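Local coordinates for protein DNA polymerase (Bacillus phage phi29, PDB 1XI1) that replicates viral DNA from a protein primer, displacing the non-template strand with high processivity and proofreading through 3'-5' exonuclease activity, at residues Ile70-Glu75 against Gly410-Arg415; Ala190-Leu195 against Tyr390-Ser395; Ile242-Val247 against Thr463-Pro468; Arg289-Leu294 against Lys317-Glu322. The protein carries 2 engineered substitutions. One frame throughout, in Å; residues are numbered along the deposited sequence.

Contact 1: residues Ile70-Glu75 against Gly410-Arg415; sequences IINWLE and GALGFR
L412 pushes its isobutyl group against two neighbouring residues of a helix, I71 and N72, and these three side chains make the close-packed part of the contact. CD2 of L412 lies 3.6 Å from CG2 of I71, the two side chains crossing at about a right angle. In I71 a chi1 of -58° sets CG1 beside the backbone N and CG2 anti to it, which turns the CG2 methyl to the leucine. The other methyl, CD1 of L412, sits 3.9 Å from CB of I71, while CG of L412 comes to 3.5 Å from ND2 of N72, so one branched end covers both an aliphatic and an amide surface. Topologically this is a helix-to-hairpin contact: helix 63-76 of the exonuclease region packs on strand 412-416, which pairs antiparallel with strand 402-406. The hairpin forms part of TPR2, the insertion linked in phi29 polymerase to processivity and strand displacement. Polar fit is poorer toward the turn. N72 gives its ND2 to A68 O within its own helix, which leaves OD1 facing the carbonyl of G410, with 3.0 Å between OD1 of N72 and O of G410. Two acceptors at that separation should repel, but G410 O also receives a hydrogen bond from R76 NH2, which probably offsets the cost. This glycine is partly exposed, whereas I71, N72 and L412 are buried.

Contact 2: residues Ala190-Leu195 against Tyr390-Ser395; sequences AGSDSL and YGKFAS
The single hydrogen bond between the segments joins K392 NZ to S192 OG at 3.0 Å, and the lysine crosses most of the gap between two helices to make it. The S192 hydroxyl is turned anti to its carbonyl carbon, beside the backbone N (chi1 -57°). There it receives the ammonium group although its CB is directed away from the lysine's helix.

Van der Waals contacts come from the same lysine, whose methylenes lie on the backbone of G191 and S192. A bend at chi2 (-62°) followed by an extended end lays them along the helix surface: CG of K392 is 3.3 Å from the carbonyl O of G191, and CE of K392 is 3.5 Å from N of S192. As G191 bears no side chain, backbone meets lysine here, and the CA atoms of G191 and K392 are only 6.1 Å apart. The aliphatic contact is with L195, which crosses the lysine at about a right angle, its CB 4.1 Å from CG of K392. Aromatic contact is slight: CD1 of L195 meets CZ of F393 obliquely at 4.4 Å.

K392 and F393 directly follow Y390 and G391, the end of the Kx3NSxYG motif of family B polymerases, whose tyrosine stacks on Y254. The contact thus ties the end of the fingers helix 376-393 to the start of helix 190-210, which leads out of the exonuclease region. S194 bonds to M385 O farther back on 376-393, D193 forms a salt bridge with K125, and F393 packs edge-to-face on F211 and touches M429 of helix 427-447.

Contact 3: residues Ile242-Val247 against Thr463-Pro468; sequences IGEGMV and TGTEIP
G245 and T463 form an antiparallel non-hydrogen-bonded pair with CA atoms 4.1 Å apart, joining strands 245-250 and 459-463 of the palm sheet. Beside it G464 N donates to E244 O over 3.0 Å, bent to 137° at the hydrogen and arriving from above the carbonyl plane. On the other edge E244 and G245 both lie opposite F489, a G1 beta bulge. G464 O makes a CA-H...O contact with CA of G245 at 3.1 Å and crowds CG of M246 at 2.9 Å. Beyond T463 the chain wraps the side chain of M246. Bent at chi3 (63°), this methionine puts SD 3.5 Å from E466 O and CE 3.8 Å from CG1 of I467. Its CG is 3.4 Å from CA of T465, tighter than usual carbon contact; with chi1 off the staggered positions, some strain or local model error is possible. At the outer end, the carboxylate of E244 rests against the methyl of T465, with OE1 of E244 3.6 Å from CG2 of T465; E244 OE2 is bonded to Y505 OH. R451 donates NE to T463 O and NH1 to E466 O. The chemistry is therefore a thioether side chain packed against backbone carbonyls, by van der Waals and weak C-H...O contact, with I467 as its apolar partner; the arginine adds polar support to a turn beside the strand that carries D249, a ligand of the catalytic magnesium.

Contact 4: residues Arg289-Leu294 against Lys317-Glu322; sequences RCEFEL and KSSGGE
E291 is the first residue of its strand to reach firmly across, its CB lying 3.4 Å from OG of S319. The carboxylate oxygen OE2 ends near G321 O, two acceptors not hydrogen-bonded to each other. A water donates to OE2 of E291 and bonds to S319 OG and, weakly, to G321 N, giving the carboxylate a partner there.

F292 makes the most varied contact. Its backbone N donates to S319 OG over 3.2 Å with an angle of 156°, so a side-chain hydroxyl serves where a strand would offer a carbonyl. In return S319 N donates to F292 O over 3.1 Å. The phenyl ring, with CG between the backbone N and the carbonyl carbon (chi1 51°), swings beneath the loop: CB of S319 stands over its face, 4.1 Å from the ring centroid, a CH-pi contact.

E293 bends at chi2, and its carboxylate straddles CB of S318 in close, unbonded contact, OE1 of E293 being 3.0 Å from that CB; the two residues also share a single backbone bridge. L294 makes the last backbone bond of the segment, its N directed at K317 O along a nearly straight line of 173°, the 2.6 Å N-to-O length being short enough to treat with reserve. Its CB lies 4.1 Å from CB of K317, whose ammonium group forms a salt bridge with D235.

The opposite edge of strand 283-294 pairs with strand 340-356, through E291 with Y343 and E293 with D341. On the loop edge C290 bonds to A324 of strand 324-329, so residues 317-319 continue that side's pairing outward, while the F292 ring meets Y340 nearly at right angles.

In the fold
Contact 1 is the buried one, four of its five touching residues being buried; contact 3 is partly so, and contacts 2 and 4 lie at the surface. Contact 1 joins the exonuclease region to TPR2 through a helix on a hairpin, contact 2 the boundary of the exonuclease and linking regions to the polymerization region through two helices, and their centres are about 31 Å apart. Contacts 3 and 4 stay within the polymerization region and each sets a strand against an irregular loop, but in different sheets. The chemistry follows: apolar branches in contact 1, a long lysine in contact 2, a thioether among peptide groups in contact 3, and backbone bonds with water in contact 4.

Contact 1: residues Ile70-Glu75 against Gly410-Arg415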
loop_
_atom_site.group_PDB
_atom_site.type_symbol
_atom_site.label_atom_id
_atom_site.label_comp_id
_atom_site.label_asym_id
_atom_site.label_seq_id
_atom_site.Cartn_x
_atom_site.Cartn_y
_atom_site.Cartn_z
ATOM N N ILE C 70 -11.735 0.842 -21.887
ATOM C CA ILE C 70 -12.289 2.177 -22.091
ATOM C C ILE C 70 -11.431 3.059 -23.005
ATOM O O ILE C 70 -11.957 3.696 -23.917
ATOM C CB ILE C 70 -12.507 2.898 -20.742
ATOM C CG1 ILE C 70 -13.635 2.206 -19.970
ATOM C CG2 ILE C 70 -12.853 4.375 -20.985
ATOM C CD1 ILE C 70 -13.915 2.796 -18.593
ATOM N N ILE C 71 -10.121 3.110 -22.759
ATOM C CA ILE C 71 -9.217 3.918 -23.590
ATOM C C ILE C 71 -9.217 3.362 -25.015
ATOM O O ILE C 71 -9.201 4.112 -25.983
ATOM C CB ILE C 71 -7.756 3.889 -23.056
ATOM C CG1 ILE C 71 -7.702 4.393 -21.607
ATOM C CG2 ILE C 71 -6.867 4.743 -23.932
ATOM C CD1 ILE C 71 -8.357 5.715 -21.382
ATOM N N ASN C 72 -9.233 2.035 -25.127
ATOM C CA ASN C 72 -9.252 1.351 -26.418
ATOM C C ASN C 72 -10.413 1.848 -27.258
ATOM O O ASN C 72 -10.282 1.977 -28.480
ATOM C CB ASN C 72 -9.429 -0.163 -26.229
ATOM C CG ASN C 72 -8.123 -0.922 -26.290
ATOM O OD1 ASN C 72 -7.590 -1.183 -27.360
ATOM N ND2 ASN C 72 -7.599 -1.281 -25.137
ATOM N N TRP C 73 -11.548 2.090 -26.595
ATOM C CA TRP C 73 -12.775 2.551 -27.253
ATOM C C TRP C 73 -12.660 4.027 -27.630
ATOM O O TRP C 73 -12.981 4.409 -28.753
ATOM C CB TRP C 73 -13.995 2.364 -26.321
ATOM C CG TRP C 73 -15.311 2.653 -26.974
ATOM C CD1 TRP C 73 -16.102 1.763 -27.650
ATOM C CD2 TRP C 73 -15.937 3.935 -27.121
ATOM N NE1 TRP C 73 -17.174 2.415 -28.214
ATOM C CE2 TRP C 73 -17.095 3.749 -27.907
ATOM C CE3 TRP C 73 -15.628 5.222 -26.673
ATOM C CZ2 TRP C 73 -17.944 4.801 -28.252
ATOM C CZ3 TRP C 73 -16.477 6.272 -27.017
ATOM C CH2 TRP C 73 -17.619 6.052 -27.798
ATOM N N LEU C 74 -12.216 4.845 -26.680
ATOM C CA LEU C 74 -12.075 6.280 -26.903
ATOM C C LEU C 74 -11.173 6.572 -28.091
ATOM O O LEU C 74 -11.523 7.381 -28.950
ATOM C CB LEU C 74 -11.513 6.967 -25.648
ATOM C CG LEU C 74 -12.392 7.092 -24.394
ATOM C CD1 LEU C 74 -11.572 7.643 -23.235
ATOM C CD2 LEU C 74 -13.573 7.993 -24.686
ATOM N N GLU C 75 -10.023 5.901 -28.138
ATOM C CA GLU C 75 -9.042 6.099 -29.202
ATOM C C GLU C 75 -9.575 5.758 -30.580
ATOM O O GLU C 75 -9.134 6.327 -31.580
ATOM C CB GLU C 75 -7.781 5.269 -28.932
ATOM C CG GLU C 75 -6.822 5.834 -27.872
ATOM C CD GLU C 75 -5.971 6.988 -28.383
ATOM O OE1 GLU C 75 -5.631 6.972 -29.583
ATOM O OE2 GLU C 75 -5.627 7.896 -27.590
ATOM N N GLY C 410 -4.032 -2.403 -32.808
ATOM C CA GLY C 410 -5.249 -2.288 -32.020
ATOM C C GLY C 410 -5.083 -2.268 -30.506
ATOM O O GLY C 410 -6.006 -1.877 -29.786
ATOM N N ALA C 411 -3.924 -2.690 -30.012
ATOM C CA ALA C 411 -3.680 -2.703 -28.569
ATOM C C ALA C 411 -3.086 -1.384 -28.104
ATOM O O ALA C 411 -2.584 -0.600 -28.906
ATOM C CB ALA C 411 -2.758 -3.855 -28.192
ATOM N N LEU C 412 -3.157 -1.146 -26.801
ATOM C CA LEU C 412 -2.648 0.081 -26.208
ATOM C C LEU C 412 -1.143 0.082 -26.000
ATOM O O LEU C 412 -0.525 -0.956 -25.771
ATOM C CB LEU C 412 -3.329 0.336 -24.859
ATOM C CG LEU C 412 -4.796 0.777 -24.861
ATOM C CD1 LEU C 412 -5.280 0.862 -23.418
ATOM C CD2 LEU C 412 -4.948 2.136 -25.572
ATOM N N GLY C 413 -0.560 1.270 -26.083
ATOM C CA GLY C 413 0.861 1.419 -25.862
ATOM C C GLY C 413 0.982 2.487 -24.803
ATOM O O GLY C 413 -0.001 3.156 -24.504
ATOM N N PHE C 414 2.163 2.644 -24.224
ATOM C CA PHE C 414 2.373 3.660 -23.200
ATOM C C PHE C 414 3.754 4.260 -23.356
ATOM O O PHE C 414 4.694 3.566 -23.727
ATOM C CB PHE C 414 2.277 3.061 -21.789
ATOM C CG PHE C 414 0.916 2.515 -21.444
ATOM C CD1 PHE C 414 0.682 1.138 -21.444
ATOM C CD2 PHE C 414 -0.137 3.378 -21.138
ATOM C CE1 PHE C 414 -0.591 0.625 -21.147
ATOM C CE2 PHE C 414 -1.417 2.882 -20.839
ATOM C CZ PHE C 414 -1.648 1.505 -20.842
ATOM N N ARG C 415 3.879 5.550 -23.088
ATOM C CA ARG C 415 5.184 6.169 -23.151
ATOM C C ARG C 415 5.316 7.074 -21.932
ATOM O O ARG C 415 4.315 7.485 -21.335
ATOM C CB ARG C 415 5.371 6.946 -24.466
ATOM C CG ARG C 415 4.693 8.304 -24.555
ATOM C CD ARG C 415 4.965 8.953 -25.924
ATOM N NE ARG C 415 4.133 8.397 -26.996
ATOM C CZ ARG C 415 4.588 7.724 -28.054
ATOM N NH1 ARG C 415 5.890 7.501 -28.207
ATOM N NH2 ARG C 415 3.732 7.274 -28.968
#

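Contact 2: residues Ala190-Leu195 against Tyr390-Ser395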
loop_
_atom_site.group_PDB
_atom_site.type_symbol
_atom_site.label_atom_id
_atom_site.label_comp_id
_atom_site.label_asym_id
_atom_site.label_seq_id
_atom_site.Cartn_x
_atom_site.Cartn_y
_atom_site.Cartn_z
ATOM N N ALA C 190 -8.235 6.867 -0.112
ATOM C CA ALA C 190 -8.394 6.654 1.321
ATOM C C ALA C 190 -7.335 7.496 2.019
ATOM O O ALA C 190 -7.555 8.010 3.115
ATOM C CB ALA C 190 -8.184 5.188 1.669
ATOM N N GLY C 191 -6.175 7.614 1.377
ATOM C CA GLY C 191 -5.094 8.397 1.940
ATOM C C GLY C 191 -5.516 9.845 2.087
ATOM O O GLY C 191 -5.242 10.454 3.111
ATOM N N SER C 192 -6.193 10.389 1.076
ATOM C CA SER C 192 -6.642 11.776 1.120
ATOM C C SER C 192 -7.830 11.926 2.056
ATOM O O SER C 192 -8.124 13.030 2.527
ATOM C CB SER C 192 -7.040 12.270 -0.276
ATOM O OG SER C 192 -5.962 12.132 -1.177
ATOM N N ASP C 193 -8.536 10.829 2.307
ATOM C CA ASP C 193 -9.672 10.902 3.215
ATOM C C ASP C 193 -9.110 11.130 4.616
ATOM O O ASP C 193 -9.688 11.865 5.419
ATOM C CB ASP C 193 -10.504 9.601 3.191
ATOM C CG ASP C 193 -11.485 9.544 2.016
ATOM O OD1 ASP C 193 -12.019 10.612 1.646
ATOM O OD2 ASP C 193 -11.741 8.437 1.478
ATOM N N SER C 194 -7.963 10.516 4.902
ATOM C CA SER C 194 -7.352 10.644 6.225
ATOM C C SER C 194 -6.838 12.049 6.435
ATOM O O SER C 194 -7.074 12.669 7.472
ATOM C CB SER C 194 -6.208 9.646 6.397
ATOM O OG SER C 194 -6.697 8.332 6.526
ATOM N N LEU C 195 -6.129 12.551 5.439
ATOM C CA LEU C 195 -5.598 13.892 5.535
ATOM C C LEU C 195 -6.731 14.911 5.737
ATOM O O LEU C 195 -6.578 15.870 6.489
ATOM C CB LEU C 195 -4.784 14.218 4.283
ATOM C CG LEU C 195 -3.768 15.320 4.541
ATOM C CD1 LEU C 195 -2.884 14.911 5.716
ATOM C CD2 LEU C 195 -2.949 15.580 3.287
ATOM N N TYR C 390 -0.353 8.110 7.759
ATOM C CA TYR C 390 1.108 8.129 7.630
ATOM C C TYR C 390 1.533 8.249 6.148
ATOM O O TYR C 390 2.394 9.065 5.817
ATOM C CB TYR C 390 1.713 6.862 8.292
ATOM C CG TYR C 390 2.857 6.350 7.462
ATOM C CD1 TYR C 390 4.087 6.980 7.465
ATOM C CD2 TYR C 390 2.719 5.181 6.690
ATOM C CE1 TYR C 390 5.137 6.519 6.672
ATOM C CE2 TYR C 390 3.748 4.712 5.885
ATOM C CZ TYR C 390 4.958 5.384 5.878
ATOM O OH TYR C 390 5.986 4.936 5.074
ATOM N N GLY C 391 0.942 7.431 5.285
ATOM C CA GLY C 391 1.275 7.460 3.876
ATOM C C GLY C 391 1.269 8.825 3.196
ATOM O O GLY C 391 2.045 9.063 2.267
ATOM N N LYS C 392 0.405 9.728 3.647
ATOM C CA LYS C 392 0.311 11.053 3.048
ATOM C C LYS C 392 1.517 11.960 3.262
ATOM O O LYS C 392 1.701 12.921 2.506
ATOM C CB LYS C 392 -0.955 11.763 3.545
ATOM C CG LYS C 392 -2.169 11.524 2.685
ATOM C CD LYS C 392 -1.942 12.069 1.284
ATOM C CE LYS C 392 -3.194 11.976 0.434
ATOM N NZ LYS C 392 -3.030 12.663 -0.879
ATOM N N PHE C 393 2.317 11.689 4.292
ATOM C CA PHE C 393 3.495 12.514 4.552
ATOM C C PHE C 393 4.727 11.959 3.845
ATOM O O PHE C 393 5.595 12.712 3.393
ATOM C CB PHE C 393 3.783 12.609 6.050
ATOM C CG PHE C 393 2.699 13.275 6.833
ATOM C CD1 PHE C 393 1.668 12.535 7.378
ATOM C CD2 PHE C 393 2.711 14.653 7.030
ATOM C CE1 PHE C 393 0.667 13.149 8.107
ATOM C CE2 PHE C 393 1.706 15.281 7.762
ATOM C CZ PHE C 393 0.684 14.527 8.303
ATOM N N ALA C 394 4.788 10.632 3.772
ATOM C CA ALA C 394 5.876 9.920 3.114
ATOM C C ALA C 394 5.456 9.684 1.663
ATOM O O ALA C 394 5.556 8.569 1.143
ATOM C CB ALA C 394 6.130 8.585 3.816
ATOM N N SER C 395 4.976 10.748 1.028
ATOM C CA SER C 395 4.527 10.692 -0.345
ATOM C C SER C 395 5.666 11.029 -1.291
ATOM O O SER C 395 6.709 11.556 -0.898
ATOM C CB SER C 395 3.357 11.661 -0.557
ATOM O OG SER C 395 2.275 11.025 -1.215
#

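Contact 3: residues Ile242-Val247 against Thr463-Pro468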
loop_
_atom_site.group_PDB
_atom_site.type_symbol
_atom_site.label_atom_id
_atom_site.label_comp_id
_atom_site.label_asym_id
_atom_site.label_seq_id
_atom_site.Cartn_x
_atom_site.Cartn_y
_atom_site.Cartn_z
ATOM N N ILE C 242 14.209 -24.597 10.614
ATOM C CA ILE C 242 14.337 -24.670 12.060
ATOM C C ILE C 242 13.039 -25.143 12.686
ATOM O O ILE C 242 12.100 -25.517 11.988
ATOM C CB ILE C 242 14.656 -23.287 12.631
ATOM C CG1 ILE C 242 13.520 -22.320 12.270
ATOM C CG2 ILE C 242 15.972 -22.783 12.063
ATOM C CD1 ILE C 242 13.676 -20.931 12.842
ATOM N N GLY C 243 12.983 -25.107 14.009
ATOM C CA GLY C 243 11.780 -25.531 14.688
ATOM C C GLY C 243 11.543 -24.828 16.008
ATOM O O GLY C 243 12.473 -24.581 16.776
ATOM N N GLU C 244 10.280 -24.513 16.269
ATOM C CA GLU C 244 9.885 -23.849 17.501
ATOM C C GLU C 244 10.363 -22.403 17.527
ATOM O O GLU C 244 11.547 -22.133 17.717
ATOM C CB GLU C 244 10.434 -24.611 18.716
ATOM C CG GLU C 244 9.743 -25.955 18.979
ATOM C CD GLU C 244 8.901 -25.965 20.259
ATOM O OE1 GLU C 244 9.482 -25.980 21.369
ATOM O OE2 GLU C 244 7.655 -25.949 20.155
ATOM N N GLY C 245 9.423 -21.482 17.325
ATOM C CA GLY C 245 9.739 -20.068 17.328
ATOM C C GLY C 245 8.498 -19.273 17.678
ATOM O O GLY C 245 7.402 -19.828 17.725
ATOM N N MET C 246 8.664 -17.978 17.925
ATOM C CA MET C 246 7.541 -17.114 18.268
ATOM C C MET C 246 7.587 -15.881 17.377
ATOM O O MET C 246 8.633 -15.542 16.824
ATOM C CB MET C 246 7.638 -16.646 19.718
ATOM C CG MET C 246 8.441 -17.540 20.614
ATOM S SD MET C 246 8.881 -16.662 22.109
ATOM C CE MET C 246 7.275 -16.349 22.805
ATOM N N VAL C 247 6.456 -15.197 17.270
ATOM C CA VAL C 247 6.357 -14.002 16.457
ATOM C C VAL C 247 5.664 -12.897 17.247
ATOM O O VAL C 247 4.582 -13.093 17.815
ATOM C CB VAL C 247 5.555 -14.279 15.169
ATOM C CG1 VAL C 247 5.370 -12.987 14.378
ATOM C CG2 VAL C 247 6.277 -15.325 14.320
ATOM N N THR C 463 13.569 -17.605 17.845
ATOM C CA THR C 463 13.613 -19.039 18.053
ATOM C C THR C 463 13.135 -19.205 19.493
ATOM O O THR C 463 13.100 -18.233 20.251
ATOM C CB THR C 463 15.031 -19.558 17.935
ATOM O OG1 THR C 463 15.873 -18.823 18.825
ATOM C CG2 THR C 463 15.534 -19.389 16.520
ATOM N N GLY C 464 12.772 -20.424 19.879
ATOM C CA GLY C 464 12.293 -20.649 21.233
ATOM C C GLY C 464 10.814 -20.319 21.303
ATOM O O GLY C 464 10.240 -19.812 20.335
ATOM N N THR C 465 10.185 -20.593 22.437
ATOM C CA THR C 465 8.765 -20.311 22.555
ATOM C C THR C 465 8.510 -19.525 23.811
ATOM O O THR C 465 7.364 -19.262 24.158
ATOM C CB THR C 465 7.928 -21.610 22.616
ATOM O OG1 THR C 465 8.136 -22.252 23.880
ATOM C CG2 THR C 465 8.343 -22.570 21.490
ATOM N N GLU C 466 9.588 -19.147 24.493
ATOM C CA GLU C 466 9.477 -18.383 25.730
ATOM C C GLU C 466 9.740 -16.882 25.530
ATOM O O GLU C 466 10.791 -16.491 25.018
ATOM C CB GLU C 466 10.449 -18.953 26.765
ATOM C CG GLU C 466 10.194 -20.415 27.103
ATOM C CD GLU C 466 8.778 -20.661 27.609
ATOM O OE1 GLU C 466 8.425 -20.123 28.684
ATOM O OE2 GLU C 466 8.017 -21.387 26.929
ATOM N N ILE C 467 8.774 -16.053 25.924
ATOM C CA ILE C 467 8.908 -14.602 25.810
ATOM C C ILE C 467 10.201 -14.161 26.485
ATOM O O ILE C 467 10.394 -14.374 27.679
ATOM C CB ILE C 467 7.743 -13.872 26.507
ATOM C CG1 ILE C 467 6.434 -14.142 25.760
ATOM C CG2 ILE C 467 8.052 -12.393 26.603
ATOM C CD1 ILE C 467 5.202 -13.521 26.421
ATOM N N PRO C 468 11.107 -13.533 25.731
ATOM C CA PRO C 468 12.368 -13.092 26.336
ATOM C C PRO C 468 12.168 -12.180 27.543
ATOM O O PRO C 468 11.223 -11.396 27.604
ATOM C CB PRO C 468 13.079 -12.397 25.180
ATOM C CG PRO C 468 12.624 -13.199 23.999
ATOM C CD PRO C 468 11.128 -13.342 24.273
#

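Contact 4: residues Arg289-Leu294 against Lys317-Glu322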
loop_
_atom_site.group_PDB
_atom_site.type_symbol
_atom_site.label_atom_id
_atom_site.label_comp_id
_atom_site.label_asym_id
_atom_site.label_seq_id
_atom_site.Cartn_x
_atom_site.Cartn_y
_atom_site.Cartn_z
ATOM N N ARG C 289 29.698 12.075 6.354
ATOM C CA ARG C 289 30.546 11.354 5.424
ATOM C C ARG C 289 31.439 10.484 6.286
ATOM O O ARG C 289 32.032 10.970 7.243
ATOM C CB ARG C 289 31.383 12.334 4.627
ATOM C CG ARG C 289 31.156 12.271 3.144
ATOM C CD ARG C 289 32.031 13.291 2.488
ATOM N NE ARG C 289 31.276 14.064 1.518
ATOM C CZ ARG C 289 31.439 15.369 1.326
ATOM N NH1 ARG C 289 32.335 16.039 2.040
ATOM N NH2 ARG C 289 30.696 16.005 0.434
ATOM N N CYS C 290 31.527 9.199 5.973
ATOM C CA CYS C 290 32.350 8.332 6.798
ATOM C C CYS C 290 32.547 6.977 6.165
ATOM O O CYS C 290 32.133 6.733 5.028
ATOM C CB CYS C 290 31.690 8.137 8.159
ATOM S SG CYS C 290 30.075 7.329 8.021
ATOM N N GLU C 291 33.213 6.132 6.907
ATOM C CA GLU C 291 33.470 4.768 6.555
ATOM C C GLU C 291 32.950 3.996 7.775
ATOM O O GLU C 291 32.951 4.526 8.892
ATOM C CB GLU C 291 34.958 4.451 6.350
ATOM C CG GLU C 291 35.597 5.199 5.209
ATOM C CD GLU C 291 37.017 4.747 4.929
ATOM O OE1 GLU C 291 37.913 5.083 5.746
ATOM O OE2 GLU C 291 37.246 4.062 3.904
ATOM N N PHE C 292 32.512 2.754 7.590
ATOM C CA PHE C 292 31.960 2.022 8.714
ATOM C C PHE C 292 32.090 0.508 8.624
ATOM O O PHE C 292 32.249 -0.058 7.552
ATOM C CB PHE C 292 30.491 2.418 8.862
ATOM C CG PHE C 292 29.706 2.303 7.586
ATOM C CD1 PHE C 292 29.158 1.083 7.191
ATOM C CD2 PHE C 292 29.542 3.413 6.756
ATOM C CE1 PHE C 292 28.452 0.967 5.992
ATOM C CE2 PHE C 292 28.839 3.312 5.550
ATOM C CZ PHE C 292 28.293 2.079 5.170
ATOM N N GLU C 293 32.016 -0.140 9.774
ATOM C CA GLU C 293 32.110 -1.589 9.855
ATOM C C GLU C 293 31.099 -2.050 10.883
ATOM O O GLU C 293 31.174 -1.652 12.045
ATOM C CB GLU C 293 33.503 -2.009 10.317
ATOM C CG GLU C 293 34.591 -1.806 9.290
ATOM C CD GLU C 293 34.344 -2.612 8.045
ATOM O OE1 GLU C 293 33.679 -3.670 8.155
ATOM O OE2 GLU C 293 34.826 -2.197 6.967
ATOM N N LEU C 294 30.146 -2.867 10.464
ATOM C CA LEU C 294 29.153 -3.362 11.400
ATOM C C LEU C 294 29.917 -3.981 12.570
ATOM O O LEU C 294 30.929 -4.654 12.373
ATOM C CB LEU C 294 28.268 -4.405 10.712
ATOM C CG LEU C 294 27.110 -4.971 11.531
ATOM C CD1 LEU C 294 26.145 -3.856 11.879
ATOM C CD2 LEU C 294 26.408 -6.066 10.734
ATOM N N LYS C 317 27.252 -3.912 5.582
ATOM C CA LYS C 317 27.917 -4.302 6.813
ATOM C C LYS C 317 29.237 -3.541 6.900
ATOM O O LYS C 317 29.876 -3.485 7.953
ATOM C CB LYS C 317 28.128 -5.818 6.824
ATOM C CG LYS C 317 26.807 -6.559 6.611
ATOM C CD LYS C 317 26.852 -8.043 6.965
ATOM C CE LYS C 317 25.475 -8.681 6.727
ATOM N NZ LYS C 317 25.341 -10.054 7.296
ATOM N N SER C 318 29.624 -2.936 5.779
ATOM C CA SER C 318 30.847 -2.144 5.715
ATOM C C SER C 318 30.863 -1.284 4.454
ATOM O O SER C 318 30.198 -1.593 3.462
ATOM C CB SER C 318 32.085 -3.045 5.734
ATOM O OG SER C 318 32.408 -3.507 4.437
ATOM N N SER C 319 31.606 -0.187 4.507
ATOM C CA SER C 319 31.716 0.695 3.361
ATOM C C SER C 319 32.766 0.070 2.453
ATOM O O SER C 319 32.820 0.348 1.260
ATOM C CB SER C 319 32.151 2.091 3.804
ATOM O OG SER C 319 33.327 2.038 4.592
ATOM N N GLY C 320 33.596 -0.784 3.045
ATOM C CA GLY C 320 34.638 -1.472 2.302
ATOM C C GLY C 320 35.533 -0.619 1.425
ATOM O O GLY C 320 35.434 -0.656 0.199
ATOM N N GLY C 321 36.410 0.156 2.048
ATOM C CA GLY C 321 37.322 0.982 1.279
ATOM C C GLY C 321 36.847 2.369 0.884
ATOM O O GLY C 321 37.630 3.319 0.936
ATOM N N GLU C 322 35.588 2.505 0.482
ATOM C CA GLU C 322 35.088 3.813 0.082
ATOM C C GLU C 322 34.347 4.605 1.159
ATOM O O GLU C 322 33.620 4.047 1.979
ATOM C CB GLU C 322 34.200 3.684 -1.153
ATOM C CG GLU C 322 34.975 3.383 -2.422
ATOM C CD GLU C 322 34.226 3.801 -3.679
ATOM O OE1 GLU C 322 33.799 4.979 -3.756
ATOM O OE2 GLU C 322 34.072 2.957 -4.591
HETATM O O HOH W 1 35.766 1.829 4.153
#